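Local coordinates for protein endo-1,4-beta-mannanase (Eisenia fetida, PDB 5Y6T) that probably hydrolyses internal beta-1,4-mannosidic linkages of mannan polysaccharides, as a cold-adapted glycoside hydrolase of family GH5, at residues 41-46 / 100-105; 115-120 / 144-149; 160-165 / 213-218; 52-57 / 326-331; 130-135 / 205-210. All coordinates share one frame; numbering follows the deposited sequence.

The five contacts sample the (beta/alpha)8 barrel expected of a GH5 enzyme. Contacts 2 and 3 sit on neighbouring parallel strands, their centres 8 Å apart, and share backbone hydrogen bonds between Leu117, Ile115 and Glu163. Contact 5 uses an earlier part of helix 201-218, which also serves contact 3; their centres are 14 Å apart. Contacts 1 and 4 both use helix 42-60 and meet through Tyr43 and Glu52, whereas contacts 4 and 5 lie on opposite sides of the chain's centre, 31 Å apart between centres. Segments 115-120 and 160-165 run out through the C-terminal ends of their strands and 326-331 follows strand 322-325; in GH5 enzymes the substrate cleft lies at these ends, as is probably true here.

Contact 1: 41-46 / 100-105; sequences GQYDCC and AQFLDV
Tyr43 and Gln101 mark the nearest backbone approach, with 8.9 Å between the CA of Tyr43 and the CA of Gln101, on two helices whose local axes come within 11.7 Å at an angle of 71°. At that spacing the gap is bridged by side chains. Tyr43 has its CG turned anti to the backbone N (chi1 -171°), which sends the ring straight across to the second helix. There the phenol oxygen OH lies 3.3 Å from the CA of Phe102 and in the plane of the Phe102 ring, at its edge. The two aromatic side chains cross at roughly a right angle, and CE1 of Tyr43 packs 4.0 Å from CB of Phe102. Helices 42-60 and 95-108 are consecutive outer helices of the (beta/alpha)8 barrel, and this contact joins the first turn of one to the middle of the other; Phe102 continues inward to Leu66 and Ile68 on the strand between them. The phenol hydroxyl itself is hydrogen-bonded to Glu52, further along its own helix. Gln101 slides past the tyrosine ring in the opposite sense, its OE1 3.6 Å from CE2 of Tyr43 at the ring edge. The amide then donates from NE2 to OD1 of Asp44 over 2.9 Å, a nearly straight bond of 162° that arrives on the syn side of the carboxylate, tilted out of its plane.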
# COMPACT_ATOMS: atom_id res chain seq x y z
N GLY A 41 8.27 1.47 -21.89
CA GLY A 41 9.51 2.28 -22.04
C GLY A 41 9.47 3.67 -21.41
O GLY A 41 10.36 4.52 -21.68
N GLN A 42 8.54 3.90 -20.46
CA GLN A 42 8.34 5.19 -19.87
C GLN A 42 9.44 5.56 -18.90
O GLN A 42 9.77 6.71 -18.75
CB GLN A 42 6.95 5.28 -19.22
CG GLN A 42 5.86 5.23 -20.25
CD GLN A 42 6.05 6.25 -21.38
OE1 GLN A 42 5.97 7.45 -21.14
NE2 GLN A 42 6.31 5.76 -22.59
N TYR A 43 9.99 4.58 -18.21
CA TYR A 43 10.94 4.88 -17.19
C TYR A 43 12.21 5.43 -17.86
O TYR A 43 12.74 6.46 -17.43
CB TYR A 43 11.23 3.59 -16.37
CG TYR A 43 12.05 3.80 -15.13
CD1 TYR A 43 11.44 4.07 -13.91
CD2 TYR A 43 13.43 3.70 -15.15
CE1 TYR A 43 12.21 4.25 -12.77
CE2 TYR A 43 14.19 3.92 -14.02
CZ TYR A 43 13.55 4.14 -12.81
OH TYR A 43 14.31 4.37 -11.65
N ASP A 44 12.70 4.73 -18.89
CA ASP A 44 13.90 5.24 -19.57
C ASP A 44 13.65 6.53 -20.35
O ASP A 44 14.53 7.38 -20.35
CB ASP A 44 14.47 4.24 -20.56
CG ASP A 44 15.12 3.10 -19.91
OD1 ASP A 44 15.60 3.21 -18.76
OD2 ASP A 44 15.08 2.05 -20.56
N CYS A 45 12.49 6.66 -21.02
CA CYS A 45 12.26 7.91 -21.82
C CYS A 45 11.93 9.15 -20.96
O CYS A 45 12.38 10.27 -21.23
CB CYS A 45 11.13 7.75 -22.87
SG CYS A 45 9.39 7.74 -22.31
N CYS A 46 11.19 8.95 -19.87
CA CYS A 46 10.33 10.01 -19.36
C CYS A 46 10.27 10.15 -17.85
O CYS A 46 10.40 11.24 -17.33
CB CYS A 46 8.90 9.79 -19.92
SG CYS A 46 8.95 9.68 -21.72
N ALA A 100 13.14 -2.75 -11.56
CA ALA A 100 14.49 -3.19 -11.21
C ALA A 100 15.42 -2.01 -11.06
O ALA A 100 16.13 -1.97 -10.10
CB ALA A 100 15.05 -4.30 -12.16
N GLN A 101 15.45 -1.12 -12.04
CA GLN A 101 16.31 0.07 -12.02
C GLN A 101 15.95 0.92 -10.78
O GLN A 101 16.83 1.35 -10.02
CB GLN A 101 16.09 0.90 -13.26
CG GLN A 101 16.66 0.38 -14.58
CD GLN A 101 16.56 1.45 -15.67
OE1 GLN A 101 17.15 2.53 -15.54
NE2 GLN A 101 15.67 1.22 -16.64
N PHE A 102 14.66 1.07 -10.56
CA PHE A 102 14.16 1.91 -9.44
C PHE A 102 14.61 1.30 -8.09
O PHE A 102 15.18 1.97 -7.24
CB PHE A 102 12.64 2.00 -9.54
CG PHE A 102 12.01 2.89 -8.50
CD1 PHE A 102 12.12 4.27 -8.62
CD2 PHE A 102 11.19 2.37 -7.54
CE1 PHE A 102 11.52 5.12 -7.72
CE2 PHE A 102 10.55 3.20 -6.65
CZ PHE A 102 10.68 4.58 -6.74
N LEU A 103 14.47 -0.01 -7.99
CA LEU A 103 14.85 -0.74 -6.81
C LEU A 103 16.34 -0.78 -6.59
O LEU A 103 16.80 -0.74 -5.43
CB LEU A 103 14.30 -2.17 -6.83
CG LEU A 103 12.78 -2.28 -6.69
CD1 LEU A 103 12.25 -3.59 -7.15
CD2 LEU A 103 12.36 -2.06 -5.24
N ASP A 104 17.12 -0.81 -7.68
CA ASP A 104 18.57 -0.71 -7.51
C ASP A 104 18.99 0.65 -6.93
O ASP A 104 19.93 0.71 -6.14
CB ASP A 104 19.28 -0.99 -8.85
CG ASP A 104 19.17 -2.40 -9.31
OD1 ASP A 104 18.72 -3.36 -8.55
OD2 ASP A 104 19.59 -2.58 -10.46
N VAL A 105 18.34 1.73 -7.41
CA VAL A 105 18.59 3.08 -6.84
C VAL A 105 18.16 3.14 -5.37
O VAL A 105 18.86 3.67 -4.51
CB VAL A 105 18.00 4.16 -7.70
CG1 VAL A 105 18.20 5.50 -7.07
CG2 VAL A 105 18.75 4.18 -9.05

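Contact 2: 115-120 / 144-149; sequences IVLWNG and QALVPM
Leu117 carries the contact between segments 115-120 and 144-149, and the residues before it are hydrogen-bonded to strands on both sides. Ile115 forms backbone hydrogen bonds with Gly161 and Glu163 on one neighbouring strand, and Val116 does so with Ile68 and Val70 on the other. Leu117 then turns its side chain toward the helix. Its CD1 meets CD1 of Leu146 at 3.4 Å, methyl against methyl and tighter than usual van der Waals contact, while its CD2 stands 4.0 Å from that same Leu146 CD1. The two leucines cross at about a right angle. Leu146 reaches this point by swinging its CG to the side of the carbonyl carbon (chi1 -171°). One turn further along the helix, CE of Met149 approaches CD2 of Leu117 at 4.4 Å, so CD2 touches Leu146 and, more loosely, Met149. Trp118, next in the strand, instead joins an aromatic cluster with Tyr128, His71, Phe207 and Tyr141, and Asn119 OD1 accepts from Asn166. Buried aliphatic contact between a strand and the main outer helix of its unit, here reached after the short helix 126-133, is the repeating beta-alpha theme of the TIM barrel.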
# COMPACT_ATOMS: atom_id res chain seq x y z
N ILE A 115 5.25 -1.37 -3.31
CA ILE A 115 4.70 -1.31 -4.70
C ILE A 115 3.23 -1.68 -4.71
O ILE A 115 2.89 -2.79 -4.34
CB ILE A 115 5.46 -2.22 -5.68
CG1 ILE A 115 6.99 -1.97 -5.61
CG2 ILE A 115 4.97 -2.02 -7.10
CD1 ILE A 115 7.82 -2.99 -6.36
N VAL A 116 2.41 -0.73 -5.15
CA VAL A 116 0.98 -0.87 -5.21
C VAL A 116 0.51 -1.19 -6.62
O VAL A 116 0.64 -0.36 -7.50
CB VAL A 116 0.25 0.39 -4.67
CG1 VAL A 116 -1.21 0.09 -4.60
CG2 VAL A 116 0.75 0.80 -3.28
N LEU A 117 -0.14 -2.33 -6.81
CA LEU A 117 -0.58 -2.72 -8.16
C LEU A 117 -1.76 -1.93 -8.71
O LEU A 117 -1.63 -1.30 -9.77
CB LEU A 117 -0.90 -4.20 -8.17
CG LEU A 117 0.20 -5.19 -7.82
CD1 LEU A 117 -0.29 -6.66 -7.82
CD2 LEU A 117 1.35 -5.13 -8.81
N TRP A 118 -2.85 -1.92 -7.96
CA TRP A 118 -4.09 -1.43 -8.44
C TRP A 118 -4.61 -0.29 -7.58
O TRP A 118 -4.28 -0.22 -6.40
CB TRP A 118 -5.14 -2.52 -8.49
CG TRP A 118 -4.76 -3.69 -9.31
CD1 TRP A 118 -4.39 -4.90 -8.83
CD2 TRP A 118 -4.82 -3.83 -10.72
NE1 TRP A 118 -4.19 -5.78 -9.84
CE2 TRP A 118 -4.49 -5.15 -11.02
CE3 TRP A 118 -5.20 -2.98 -11.78
CZ2 TRP A 118 -4.40 -5.62 -12.33
CZ3 TRP A 118 -5.15 -3.45 -13.03
CH2 TRP A 118 -4.73 -4.77 -13.32
N ASN A 119 -5.47 0.55 -8.18
CA ASN A 119 -6.18 1.61 -7.42
C ASN A 119 -7.65 1.40 -7.31
O ASN A 119 -8.35 1.10 -8.28
CB ASN A 119 -5.89 2.99 -8.08
CG ASN A 119 -6.30 4.16 -7.18
OD1 ASN A 119 -6.46 4.01 -5.99
ND2 ASN A 119 -6.51 5.32 -7.80
N GLY A 120 -8.10 1.42 -6.07
CA GLY A 120 -9.46 1.36 -5.65
C GLY A 120 -10.14 2.69 -5.35
O GLY A 120 -11.31 2.70 -5.01
N GLN A 144 0.70 -14.29 -16.40
CA GLN A 144 1.41 -13.63 -17.50
C GLN A 144 2.09 -12.33 -17.11
O GLN A 144 3.01 -11.86 -17.75
CB GLN A 144 0.51 -13.33 -18.70
CG GLN A 144 -0.16 -14.50 -19.43
CD GLN A 144 0.57 -15.80 -19.35
OE1 GLN A 144 0.23 -16.66 -18.58
NE2 GLN A 144 1.54 -15.98 -20.21
N ALA A 145 1.63 -11.72 -16.03
CA ALA A 145 2.17 -10.44 -15.61
C ALA A 145 2.77 -10.53 -14.18
O ALA A 145 4.00 -10.34 -14.01
CB ALA A 145 1.12 -9.33 -15.76
N LEU A 146 1.93 -10.85 -13.19
CA LEU A 146 2.30 -10.71 -11.79
C LEU A 146 3.40 -11.69 -11.36
O LEU A 146 4.41 -11.28 -10.83
CB LEU A 146 1.07 -10.85 -10.92
CG LEU A 146 1.18 -10.54 -9.43
CD1 LEU A 146 1.70 -9.13 -9.11
CD2 LEU A 146 -0.10 -10.88 -8.68
N VAL A 147 3.16 -12.98 -11.58
CA VAL A 147 4.12 -13.98 -11.11
C VAL A 147 5.47 -13.78 -11.73
O VAL A 147 6.46 -13.74 -10.99
CB VAL A 147 3.57 -15.43 -11.27
CG1 VAL A 147 4.72 -16.47 -11.18
CG2 VAL A 147 2.44 -15.72 -10.23
N PRO A 148 5.57 -13.62 -13.04
CA PRO A 148 6.90 -13.40 -13.61
C PRO A 148 7.65 -12.15 -13.08
O PRO A 148 8.85 -12.24 -12.78
CB PRO A 148 6.63 -13.23 -15.09
CG PRO A 148 5.40 -14.10 -15.30
CD PRO A 148 4.54 -13.74 -14.10
N MET A 149 6.90 -11.05 -12.93
CA MET A 149 7.45 -9.84 -12.34
C MET A 149 7.94 -10.03 -10.89
O MET A 149 9.04 -9.65 -10.52
CB MET A 149 6.45 -8.69 -12.47
CG MET A 149 6.89 -7.44 -11.80
SD MET A 149 5.80 -6.09 -12.21
CE MET A 149 4.26 -6.73 -11.66

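Contact 3: 160-165 / 213-218; sequences GGWEVM and AAIKRA
Trp162 and Ile215 face each other where strand 159-163 runs beneath helix 201-218, the CA of Trp162 being 8.0 Å from the CA of Ile215. The chain turns a corner at Val164, whose side chain also points toward the helix. Ile215 serves both with its two branches. The methyl CG2 leans on the indole five-membered ring, 3.8 Å from CD1 of Trp162 and 4.2 Å from its CG, approaching the ring obliquely. The other arm has CG1 anti to the carbonyl carbon (chi1 -69°) and is extended beyond it, so that CD1 reaches between the strand residues, 3.9 Å from CB of Trp162 and 4.2 Å from CG2 of Val164. These contacts are purely apolar and buried, and they form part of the layer between barrel and outer helices in the (beta/alpha)8 fold. Trp162 also packs on Ile115 and Leu117 of the preceding strand, and Val150 of helix 135-152 touches both Trp162 and Ile215. Alternation along the strand gives Glu163 the contrary direction. Its CB points away from the helix and its carboxylate is bound within the barrel by a salt bridge from Arg67 and by hydrogen bonds from Gln264 and the backbone N of Gly227. Just after this segment comes the Asn-Glu-Pro sequence that begins with Asn166, which in GH5 enzymes typically carries the acid/base glutamate.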
# COMPACT_ATOMS: atom_id res chain seq x y z
N GLY A 160 10.55 -3.64 -0.23
CA GLY A 160 9.98 -3.84 1.10
C GLY A 160 8.74 -4.69 1.10
O GLY A 160 8.58 -5.55 2.00
N GLY A 161 7.87 -4.45 0.12
CA GLY A 161 6.69 -5.21 -0.03
C GLY A 161 5.79 -4.82 -1.19
O GLY A 161 6.03 -3.80 -1.84
N TRP A 162 4.85 -5.67 -1.46
CA TRP A 162 3.82 -5.45 -2.49
C TRP A 162 2.50 -5.14 -1.79
O TRP A 162 2.25 -5.57 -0.66
CB TRP A 162 3.63 -6.70 -3.33
CG TRP A 162 4.79 -7.09 -4.20
CD1 TRP A 162 5.81 -7.92 -3.83
CD2 TRP A 162 5.11 -6.61 -5.50
NE1 TRP A 162 6.73 -8.04 -4.81
CE2 TRP A 162 6.31 -7.27 -5.89
CE3 TRP A 162 4.45 -5.76 -6.41
CZ2 TRP A 162 6.97 -6.98 -7.11
CZ3 TRP A 162 5.06 -5.53 -7.63
CH2 TRP A 162 6.28 -6.19 -7.99
N GLU A 163 1.59 -4.51 -2.53
CA GLU A 163 0.27 -4.15 -2.09
C GLU A 163 -0.68 -4.32 -3.25
O GLU A 163 -0.47 -3.77 -4.31
CB GLU A 163 0.19 -2.69 -1.58
CG GLU A 163 -1.15 -2.26 -1.10
CD GLU A 163 -1.17 -0.88 -0.49
OE1 GLU A 163 -0.09 -0.37 -0.08
OE2 GLU A 163 -2.25 -0.30 -0.41
N VAL A 164 -1.69 -5.17 -3.09
CA VAL A 164 -2.54 -5.42 -4.22
C VAL A 164 -3.32 -4.22 -4.68
O VAL A 164 -3.46 -4.05 -5.88
CB VAL A 164 -3.44 -6.70 -4.03
CG1 VAL A 164 -4.47 -6.83 -5.16
CG2 VAL A 164 -2.54 -7.93 -3.96
N MET A 165 -3.97 -3.55 -3.74
CA MET A 165 -4.91 -2.49 -4.07
C MET A 165 -4.95 -1.37 -3.08
O MET A 165 -5.16 -1.59 -1.89
CB MET A 165 -6.29 -3.06 -4.27
CG MET A 165 -7.26 -2.00 -4.77
SD MET A 165 -8.97 -2.57 -4.86
CE MET A 165 -8.92 -3.81 -6.17
N ALA A 213 -1.74 -14.48 -2.66
CA ALA A 213 -1.26 -15.85 -2.64
C ALA A 213 -0.22 -15.99 -3.77
O ALA A 213 0.88 -16.57 -3.59
CB ALA A 213 -2.42 -16.80 -2.90
N ALA A 214 -0.58 -15.47 -4.98
CA ALA A 214 0.30 -15.61 -6.12
C ALA A 214 1.63 -14.92 -5.87
O ALA A 214 2.68 -15.50 -6.19
CB ALA A 214 -0.32 -15.06 -7.41
N ILE A 215 1.62 -13.69 -5.30
CA ILE A 215 2.88 -13.01 -4.94
C ILE A 215 3.77 -13.89 -3.98
O ILE A 215 4.98 -14.02 -4.17
CB ILE A 215 2.58 -11.62 -4.31
CG1 ILE A 215 2.02 -10.70 -5.40
CG2 ILE A 215 3.78 -11.11 -3.59
CD1 ILE A 215 1.27 -9.50 -4.72
N LYS A 216 3.12 -14.52 -3.02
CA LYS A 216 3.86 -15.28 -2.00
C LYS A 216 4.36 -16.62 -2.56
O LYS A 216 5.35 -17.14 -2.09
CB LYS A 216 2.96 -15.43 -0.78
CG LYS A 216 2.91 -14.09 -0.06
CD LYS A 216 2.26 -14.19 1.26
CE LYS A 216 2.44 -12.91 1.99
NZ LYS A 216 1.95 -13.08 3.37
N ARG A 217 3.67 -17.20 -3.51
CA ARG A 217 4.25 -18.35 -4.24
C ARG A 217 5.42 -17.95 -5.05
O ARG A 217 6.41 -18.71 -5.11
CB ARG A 217 3.18 -19.02 -5.11
CG ARG A 217 2.13 -19.69 -4.30
CD ARG A 217 1.32 -20.72 -5.09
NE ARG A 217 0.48 -21.38 -4.14
CZ ARG A 217 -0.73 -20.95 -3.79
NH1 ARG A 217 -1.25 -19.92 -4.38
NH2 ARG A 217 -1.40 -21.58 -2.83
N ALA A 218 5.36 -16.78 -5.71
CA ALA A 218 6.45 -16.33 -6.59
C ALA A 218 7.64 -15.86 -5.78
O ALA A 218 8.78 -15.96 -6.25
CB ALA A 218 5.94 -15.23 -7.48

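Contact 4: 52-57 / 326-331; sequences EDYIVR and WQANGG
The ring of Tyr54 meets Ala328 and Asn329 obliquely, with CB of Ala328 3.7 Å from CD1 of Tyr54, while on the far side of the loop one face of the Trp326 indole is covered by CB of Gln327, 3.7 Å above its centre. This joins the first outer helix of the (beta/alpha)8 barrel to the loop leaving its last strand. A cis peptide precedes Gln327; such a bond after a tryptophan at the end of the eighth strand is a familiar GH5 feature near the substrate cleft. Residues Gln327 to Gly330 make a type I turn, closed by Gly330 N and the carbonyl of Gln327. Over its tip, OH of Tyr54 lies 3.3 Å from CB of Asn329, and that hydroxyl is hydrogen-bonded to Gln32. Asn329 takes the crowded position for its CG (chi1 66°). From there ND2 is hydrogen-bonded to the carbonyl of Trp31, and OD1 forms an Asx turn by accepting, in its carbonyl plane, from the backbone N of Gly331 at 2.9 Å.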
# COMPACT_ATOMS: atom_id res chain seq x y z
N GLU A 52 13.87 8.56 -9.51
CA GLU A 52 15.09 8.35 -8.75
C GLU A 52 15.45 9.53 -7.87
O GLU A 52 15.96 9.33 -6.79
CB GLU A 52 16.24 7.97 -9.69
CG GLU A 52 15.96 6.66 -10.42
CD GLU A 52 16.99 6.23 -11.49
OE1 GLU A 52 18.03 6.90 -11.65
OE2 GLU A 52 16.77 5.18 -12.15
N ASP A 53 15.16 10.76 -8.33
CA ASP A 53 15.34 11.94 -7.56
C ASP A 53 14.43 11.86 -6.30
O ASP A 53 14.85 12.28 -5.23
CB ASP A 53 15.04 13.17 -8.42
CG ASP A 53 15.31 14.48 -7.73
OD1 ASP A 53 16.44 14.73 -7.34
OD2 ASP A 53 14.35 15.23 -7.55
N TYR A 54 13.22 11.30 -6.40
CA TYR A 54 12.41 11.21 -5.18
C TYR A 54 13.09 10.34 -4.16
O TYR A 54 13.04 10.61 -2.96
CB TYR A 54 11.05 10.63 -5.48
CG TYR A 54 10.10 11.57 -6.10
CD1 TYR A 54 9.68 12.69 -5.43
CD2 TYR A 54 9.53 11.28 -7.33
CE1 TYR A 54 8.74 13.55 -6.02
CE2 TYR A 54 8.60 12.11 -7.90
CZ TYR A 54 8.22 13.23 -7.25
OH TYR A 54 7.28 13.99 -7.86
N ILE A 55 13.71 9.25 -4.61
CA ILE A 55 14.40 8.33 -3.67
C ILE A 55 15.49 9.05 -2.94
O ILE A 55 15.64 9.01 -1.70
CB ILE A 55 15.03 7.18 -4.42
CG1 ILE A 55 14.01 6.19 -4.98
CG2 ILE A 55 15.93 6.38 -3.50
CD1 ILE A 55 14.60 5.18 -5.91
N VAL A 56 16.32 9.73 -3.73
CA VAL A 56 17.40 10.51 -3.13
C VAL A 56 16.95 11.61 -2.11
O VAL A 56 17.53 11.69 -0.99
CB VAL A 56 18.34 11.12 -4.24
CG1 VAL A 56 19.46 11.91 -3.57
CG2 VAL A 56 18.98 9.99 -5.09
N ARG A 57 15.96 12.38 -2.50
CA ARG A 57 15.45 13.49 -1.71
C ARG A 57 14.76 12.99 -0.45
O ARG A 57 14.97 13.56 0.60
CB ARG A 57 14.54 14.35 -2.55
CG ARG A 57 15.35 15.06 -3.65
CD ARG A 57 14.66 16.29 -4.18
NE ARG A 57 13.47 16.03 -4.95
CZ ARG A 57 12.27 16.54 -4.70
NH1 ARG A 57 12.07 17.31 -3.66
NH2 ARG A 57 11.26 16.25 -5.50
N TRP A 326 1.22 11.97 2.40
CA TRP A 326 0.60 12.13 1.11
C TRP A 326 0.90 13.58 0.58
O TRP A 326 0.48 14.55 1.20
CB TRP A 326 -0.93 11.91 1.20
CG TRP A 326 -1.54 11.90 -0.15
CD1 TRP A 326 -2.17 12.94 -0.79
CD2 TRP A 326 -1.51 10.82 -1.08
NE1 TRP A 326 -2.51 12.57 -2.10
CE2 TRP A 326 -2.16 11.26 -2.27
CE3 TRP A 326 -1.03 9.49 -1.01
CZ2 TRP A 326 -2.28 10.43 -3.41
CZ3 TRP A 326 -1.20 8.68 -2.13
CH2 TRP A 326 -1.83 9.16 -3.30
N GLN A 327 1.50 13.70 -0.60
CA GLN A 327 2.31 12.75 -1.35
C GLN A 327 3.49 13.60 -1.92
O GLN A 327 3.40 14.84 -2.05
CB GLN A 327 1.61 12.07 -2.51
CG GLN A 327 0.93 13.03 -3.47
CD GLN A 327 0.24 12.32 -4.66
OE1 GLN A 327 0.65 11.23 -5.12
NE2 GLN A 327 -0.79 12.97 -5.21
N ALA A 328 4.60 12.92 -2.24
CA ALA A 328 5.89 13.55 -2.63
C ALA A 328 5.74 14.48 -3.83
O ALA A 328 6.41 15.50 -3.87
CB ALA A 328 6.97 12.53 -2.90
N ASN A 329 4.79 14.17 -4.71
CA ASN A 329 4.66 14.96 -5.92
C ASN A 329 3.88 16.25 -5.65
O ASN A 329 3.81 17.13 -6.53
CB ASN A 329 4.09 14.17 -7.15
CG ASN A 329 2.65 13.74 -6.99
OD1 ASN A 329 1.83 14.46 -6.40
ND2 ASN A 329 2.32 12.57 -7.51
N GLY A 330 3.27 16.34 -4.51
CA GLY A 330 2.66 17.58 -4.03
C GLY A 330 1.29 17.85 -4.55
O GLY A 330 0.68 18.89 -4.23
N GLY A 331 0.75 16.92 -5.32
CA GLY A 331 -0.39 17.18 -6.21
C GLY A 331 -1.69 16.71 -5.68
O GLY A 331 -1.86 15.63 -5.08

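Contact 5: 130-135 / 205-210; sequences DLIYDD and QSFINK
Phe207 is at the centre of this contact, touching Leu131 and Ile132, its ring directed toward helix 126-133 with CG trans to N across the CA-CB bond (chi1 -178°). CG1 of Ile132 sits almost centrally over one face, 3.8 Å from the Phe207 ring centroid and 10° off the ring normal, a clear CH-pi contact. At the ring's edge, near its plane, the carbonyl O of Leu131 comes within 3.8 Å of CD1 of Phe207, and CB of Leu131 packs against CE1 of the same ring. The backbones are close here, 5.7 Å between the CA of Ile132 and the CA of Phe207. Helix 126-133 is an additional short helix in the third beta-alpha connection of the barrel. It ends at Asp134, which N-caps helix 135-152 through OD1 and the backbone N of Lys137. At the first residue of that helix, Asp135 crosses Lys210 at about a right angle. Lys210 is extended until a final bend (chi4 -72°); its CE lies 3.7 Å from OD2 of Asp135 and its NZ 4.0 Å from the same oxygen, probably a weak attraction without a salt bridge, and NZ is hydrogen-bonded to the carbonyl of Gly253. A water does link the segments, donating to OD1 of Asp135 at 2.9 Å and hydrogen-bonded to OG of Ser206 at 2.7 Å.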
# COMPACT_ATOMS: atom_id res chain seq x y z
N ASP A 130 -13.12 -6.14 -15.06
CA ASP A 130 -13.40 -7.51 -15.47
C ASP A 130 -12.45 -8.53 -14.79
O ASP A 130 -12.91 -9.66 -14.57
CB ASP A 130 -13.30 -7.65 -16.98
CG ASP A 130 -14.51 -7.03 -17.72
OD1 ASP A 130 -15.50 -6.55 -17.09
OD2 ASP A 130 -14.39 -6.89 -18.97
N LEU A 131 -11.24 -8.12 -14.39
CA LEU A 131 -10.36 -9.02 -13.59
C LEU A 131 -10.95 -9.33 -12.23
O LEU A 131 -10.67 -10.39 -11.66
CB LEU A 131 -9.01 -8.47 -13.41
CG LEU A 131 -8.20 -8.16 -14.67
CD1 LEU A 131 -6.83 -7.66 -14.30
CD2 LEU A 131 -8.16 -9.37 -15.61
N ILE A 132 -11.72 -8.40 -11.69
CA ILE A 132 -12.36 -8.58 -10.38
C ILE A 132 -13.51 -9.53 -10.45
O ILE A 132 -13.88 -10.18 -9.46
CB ILE A 132 -12.77 -7.20 -9.81
CG1 ILE A 132 -11.56 -6.27 -9.64
CG2 ILE A 132 -13.41 -7.38 -8.45
CD1 ILE A 132 -11.88 -4.83 -9.30
N TYR A 133 -14.16 -9.58 -11.59
CA TYR A 133 -15.33 -10.41 -11.81
C TYR A 133 -15.10 -11.73 -12.54
O TYR A 133 -15.97 -12.59 -12.54
CB TYR A 133 -16.41 -9.66 -12.55
CG TYR A 133 -17.15 -8.67 -11.71
CD1 TYR A 133 -16.65 -7.39 -11.50
CD2 TYR A 133 -18.35 -8.99 -11.10
CE1 TYR A 133 -17.33 -6.46 -10.73
CE2 TYR A 133 -19.02 -8.05 -10.30
CZ TYR A 133 -18.50 -6.77 -10.16
OH TYR A 133 -19.19 -5.82 -9.36
N ASP A 134 -14.00 -11.90 -13.24
CA ASP A 134 -13.85 -13.10 -14.07
C ASP A 134 -12.49 -13.75 -13.70
O ASP A 134 -11.39 -13.29 -14.07
CB ASP A 134 -13.94 -12.66 -15.53
CG ASP A 134 -13.70 -13.76 -16.54
OD1 ASP A 134 -13.09 -14.79 -16.21
OD2 ASP A 134 -14.14 -13.56 -17.69
N ASP A 135 -12.57 -14.84 -12.94
CA ASP A 135 -11.38 -15.52 -12.49
C ASP A 135 -10.49 -16.03 -13.61
O ASP A 135 -9.29 -16.19 -13.42
CB ASP A 135 -11.78 -16.68 -11.56
CG ASP A 135 -12.08 -16.20 -10.14
OD1 ASP A 135 -11.75 -15.02 -9.79
OD2 ASP A 135 -12.62 -17.02 -9.33
N GLN A 205 -12.22 -8.78 -1.84
CA GLN A 205 -11.45 -9.72 -1.05
C GLN A 205 -10.89 -10.88 -1.83
O GLN A 205 -9.74 -11.30 -1.59
CB GLN A 205 -12.26 -10.25 0.15
CG GLN A 205 -12.61 -9.19 1.20
CD GLN A 205 -13.77 -9.66 2.08
OE1 GLN A 205 -14.79 -10.21 1.59
NE2 GLN A 205 -13.68 -9.37 3.36
N SER A 206 -11.72 -11.51 -2.67
CA SER A 206 -11.24 -12.62 -3.52
C SER A 206 -10.06 -12.19 -4.40
O SER A 206 -9.07 -12.87 -4.48
CB SER A 206 -12.42 -13.19 -4.31
OG SER A 206 -11.98 -14.31 -5.08
N PHE A 207 -10.21 -11.01 -5.04
CA PHE A 207 -9.20 -10.40 -5.95
C PHE A 207 -7.88 -10.23 -5.17
O PHE A 207 -6.83 -10.61 -5.65
CB PHE A 207 -9.78 -9.08 -6.50
CG PHE A 207 -8.92 -8.33 -7.49
CD1 PHE A 207 -8.82 -8.74 -8.81
CD2 PHE A 207 -8.33 -7.15 -7.13
CE1 PHE A 207 -8.16 -7.98 -9.74
CE2 PHE A 207 -7.67 -6.36 -8.07
CZ PHE A 207 -7.54 -6.83 -9.37
N ILE A 208 -8.01 -9.73 -3.96
CA ILE A 208 -6.89 -9.52 -3.10
C ILE A 208 -6.25 -10.85 -2.66
O ILE A 208 -5.00 -10.99 -2.66
CB ILE A 208 -7.25 -8.60 -1.89
CG1 ILE A 208 -7.57 -7.18 -2.43
CG2 ILE A 208 -6.12 -8.55 -0.88
CD1 ILE A 208 -8.46 -6.41 -1.49
N ASN A 209 -7.06 -11.75 -2.15
CA ASN A 209 -6.59 -13.02 -1.66
C ASN A 209 -5.80 -13.76 -2.74
O ASN A 209 -4.70 -14.26 -2.48
CB ASN A 209 -7.81 -13.86 -1.23
CG ASN A 209 -7.42 -15.33 -0.87
OD1 ASN A 209 -7.90 -16.25 -1.52
ND2 ASN A 209 -6.59 -15.51 0.16
N LYS A 210 -6.35 -13.84 -3.95
CA LYS A 210 -5.71 -14.62 -5.02
C LYS A 210 -4.40 -14.03 -5.44
O LYS A 210 -3.42 -14.77 -5.67
CB LYS A 210 -6.65 -14.90 -6.21
CG LYS A 210 -7.89 -15.70 -5.83
CD LYS A 210 -8.94 -15.80 -6.94
CE LYS A 210 -10.17 -16.65 -6.58
NZ LYS A 210 -9.94 -18.11 -6.51
O HOH W 1 -11.20 -13.39 -7.44